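Local coordinates for protein aquaporin aqpM (Methanothermobacter marburgensis str. Marburg, PDB 2F2B) that forms a homotetrameric channel that lets water cross the archaeal cell membrane in both directions under osmotic drive, with some transient glycerol flux, at residues F113-F118 with F204-N209. Residues are numbered along the deposited sequence; the frame is centred on the assembly and turned at random.
Sequences FGSFIF and FGPYLN
S115 of helix 100-122 faces G205, P206 and N209 of helix 200-214. The axes of the two short segments come within 8.2 Å of each other and cross at -52°. The CA atoms of S115 and P206 are 5.7 Å apart. P206 has no backbone N-H, and the segment 204-209 is kinked there. The backbone hydrogen bonds L208 N to F204 O and N209 N to G205 O span the kinked position.

The small S115 and G205, which has no side chain, meet where the helices are close, consistent with the short approach of the axes. S115 OG lies anti to its own N (chi1 -176°), which brings it 3.6 Å from P206 CA. It is also 3.6 Å from N209 CB.

Helix 200-214 begins within the second NPA motif, N199-P200-A201. It is the short helix that follows the motif in the second pore-forming loop of the aquaporin fold. Helix 100-122 is predicted to span the membrane, and here it flanks that short helix. L132, in a loop, touches both S115 and N209.

N209 points toward helix 100-122. Its CG is anti to the carbonyl carbon (chi1 -71°), and its amide reaches the backbone between S115 and F116. The amide end lies beside F116 CA and CB. It sits at the edge of the F116 ring, near its plane and not over a face, and the ring and amide planes are 30° apart. From its CB, the F116 ring leads away from helix 200-214.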
loop_
_atom_site.group_PDB
_atom_site.type_symbol
_atom_site.label_atom_id
_atom_site.label_comp_id
_atom_site.label_asym_id
_atom_site.label_seq_id
_atom_site.Cartn_x
_atom_site.Cartn_y
_atom_site.Cartn_z
ATOM N N PHE A 113 -27.707 -4.619 -3.811
ATOM C CA PHE A 113 -28.023 -3.656 -2.760
ATOM C C PHE A 113 -26.832 -2.729 -2.490
ATOM O O PHE A 113 -27.008 -1.539 -2.230
ATOM C CB PHE A 113 -28.414 -4.387 -1.471
ATOM C CG PHE A 113 -29.150 -3.525 -0.482
ATOM C CD1 PHE A 113 -28.829 -3.574 0.873
ATOM C CD2 PHE A 113 -30.181 -2.684 -0.896
ATOM C CE1 PHE A 113 -29.520 -2.794 1.802
ATOM C CE2 PHE A 113 -30.879 -1.899 0.026
ATOM C CZ PHE A 113 -30.547 -1.956 1.378
ATOM N N GLY A 114 -25.621 -3.276 -2.551
ATOM C CA GLY A 114 -24.442 -2.458 -2.317
ATOM C C GLY A 114 -24.338 -1.339 -3.336
ATOM O O GLY A 114 -24.046 -0.188 -2.994
ATOM N N SER A 115 -24.582 -1.680 -4.597
ATOM C CA SER A 115 -24.523 -0.706 -5.682
ATOM C C SER A 115 -25.633 0.334 -5.512
ATOM O O SER A 115 -25.413 1.527 -5.698
ATOM C CB SER A 115 -24.680 -1.420 -7.030
ATOM O OG SER A 115 -24.541 -0.513 -8.108
ATOM N N PHE A 116 -26.825 -0.130 -5.151
ATOM C CA PHE A 116 -27.965 0.761 -4.957
ATOM C C PHE A 116 -27.734 1.768 -3.833
ATOM O O PHE A 116 -27.993 2.963 -3.991
ATOM C CB PHE A 116 -29.222 -0.051 -4.644
ATOM C CG PHE A 116 -30.422 0.796 -4.338
ATOM C CD1 PHE A 116 -31.031 1.551 -5.336
ATOM C CD2 PHE A 116 -30.928 0.858 -3.044
ATOM C CE1 PHE A 116 -32.131 2.360 -5.048
ATOM C CE2 PHE A 116 -32.027 1.663 -2.745
ATOM C CZ PHE A 116 -32.628 2.414 -3.749
ATOM N N ILE A 117 -27.254 1.283 -2.694
ATOM C CA ILE A 117 -27.010 2.159 -1.558
ATOM C C ILE A 117 -25.874 3.135 -1.857
ATOM O O ILE A 117 -25.907 4.278 -1.408
ATOM C CB ILE A 117 -26.713 1.341 -0.277
ATOM C CG1 ILE A 117 -27.967 0.551 0.126
ATOM C CG2 ILE A 117 -26.298 2.269 0.865
ATOM C CD1 ILE A 117 -29.181 1.428 0.465
ATOM N N PHE A 118 -24.876 2.703 -2.622
ATOM C CA PHE A 118 -23.795 3.620 -2.959
ATOM C C PHE A 118 -24.364 4.744 -3.826
ATOM O O PHE A 118 -24.021 5.916 -3.659
ATOM C CB PHE A 118 -22.677 2.925 -3.731
ATOM C CG PHE A 118 -21.544 3.844 -4.063
ATOM C CD1 PHE A 118 -20.616 4.199 -3.088
ATOM C CD2 PHE A 118 -21.459 4.436 -5.318
ATOM C CE1 PHE A 118 -19.621 5.140 -3.358
ATOM C CE2 PHE A 118 -20.469 5.377 -5.596
ATOM C CZ PHE A 118 -19.552 5.730 -4.611
ATOM N N PHE A 204 -22.723 -8.118 -11.644
ATOM C CA PHE A 204 -24.190 -8.118 -11.637
ATOM C C PHE A 204 -24.809 -6.885 -10.968
ATOM O O PHE A 204 -25.714 -6.252 -11.523
ATOM C CB PHE A 204 -24.697 -9.377 -10.930
ATOM C CG PHE A 204 -26.189 -9.409 -10.731
ATOM C CD1 PHE A 204 -27.040 -9.716 -11.786
ATOM C CD2 PHE A 204 -26.742 -9.123 -9.483
ATOM C CE1 PHE A 204 -28.427 -9.740 -11.604
ATOM C CE2 PHE A 204 -28.125 -9.143 -9.289
ATOM C CZ PHE A 204 -28.967 -9.452 -10.354
ATOM N N GLY A 205 -24.331 -6.556 -9.771
ATOM C CA GLY A 205 -24.866 -5.414 -9.043
ATOM C C GLY A 205 -24.870 -4.119 -9.834
ATOM O O GLY A 205 -25.923 -3.502 -10.027
ATOM N N PRO A 206 -23.696 -3.663 -10.287
ATOM C CA PRO A 206 -23.591 -2.425 -11.065
ATOM C C PRO A 206 -24.390 -2.495 -12.373
ATOM O O PRO A 206 -25.007 -1.513 -12.779
ATOM C CB PRO A 206 -22.089 -2.302 -11.302
ATOM C CG PRO A 206 -21.520 -2.885 -10.039
ATOM C CD PRO A 206 -22.362 -4.127 -9.860
ATOM N N TYR A 207 -24.372 -3.652 -13.031
ATOM C CA TYR A 207 -25.118 -3.820 -14.281
ATOM C C TYR A 207 -26.603 -3.563 -14.047
ATOM O O TYR A 207 -27.242 -2.831 -14.804
ATOM C CB TYR A 207 -24.935 -5.238 -14.831
ATOM C CG TYR A 207 -23.749 -5.420 -15.760
ATOM C CD1 TYR A 207 -22.585 -4.658 -15.615
ATOM C CD2 TYR A 207 -23.782 -6.383 -16.769
ATOM C CE1 TYR A 207 -21.487 -4.853 -16.458
ATOM C CE2 TYR A 207 -22.698 -6.587 -17.610
ATOM C CZ TYR A 207 -21.553 -5.822 -17.453
ATOM O OH TYR A 207 -20.483 -6.033 -18.292
ATOM N N LEU A 208 -27.147 -4.170 -12.997
ATOM C CA LEU A 208 -28.562 -4.011 -12.670
ATOM C C LEU A 208 -28.918 -2.555 -12.383
ATOM O O LEU A 208 -29.861 -2.008 -12.964
ATOM C CB LEU A 208 -28.931 -4.878 -11.463
ATOM C CG LEU A 208 -30.396 -4.827 -11.007
ATOM C CD1 LEU A 208 -31.298 -5.265 -12.155
ATOM C CD2 LEU A 208 -30.602 -5.726 -9.796
ATOM N N ASN A 209 -28.162 -1.920 -11.496
ATOM C CA ASN A 209 -28.435 -0.535 -11.154
ATOM C C ASN A 209 -28.177 0.443 -12.300
ATOM O O ASN A 209 -28.886 1.445 -12.427
ATOM C CB ASN A 209 -27.653 -0.141 -9.899
ATOM C CG ASN A 209 -28.207 -0.802 -8.645
ATOM O OD1 ASN A 209 -27.853 -1.936 -8.308
ATOM N ND2 ASN A 209 -29.101 -0.104 -7.965
#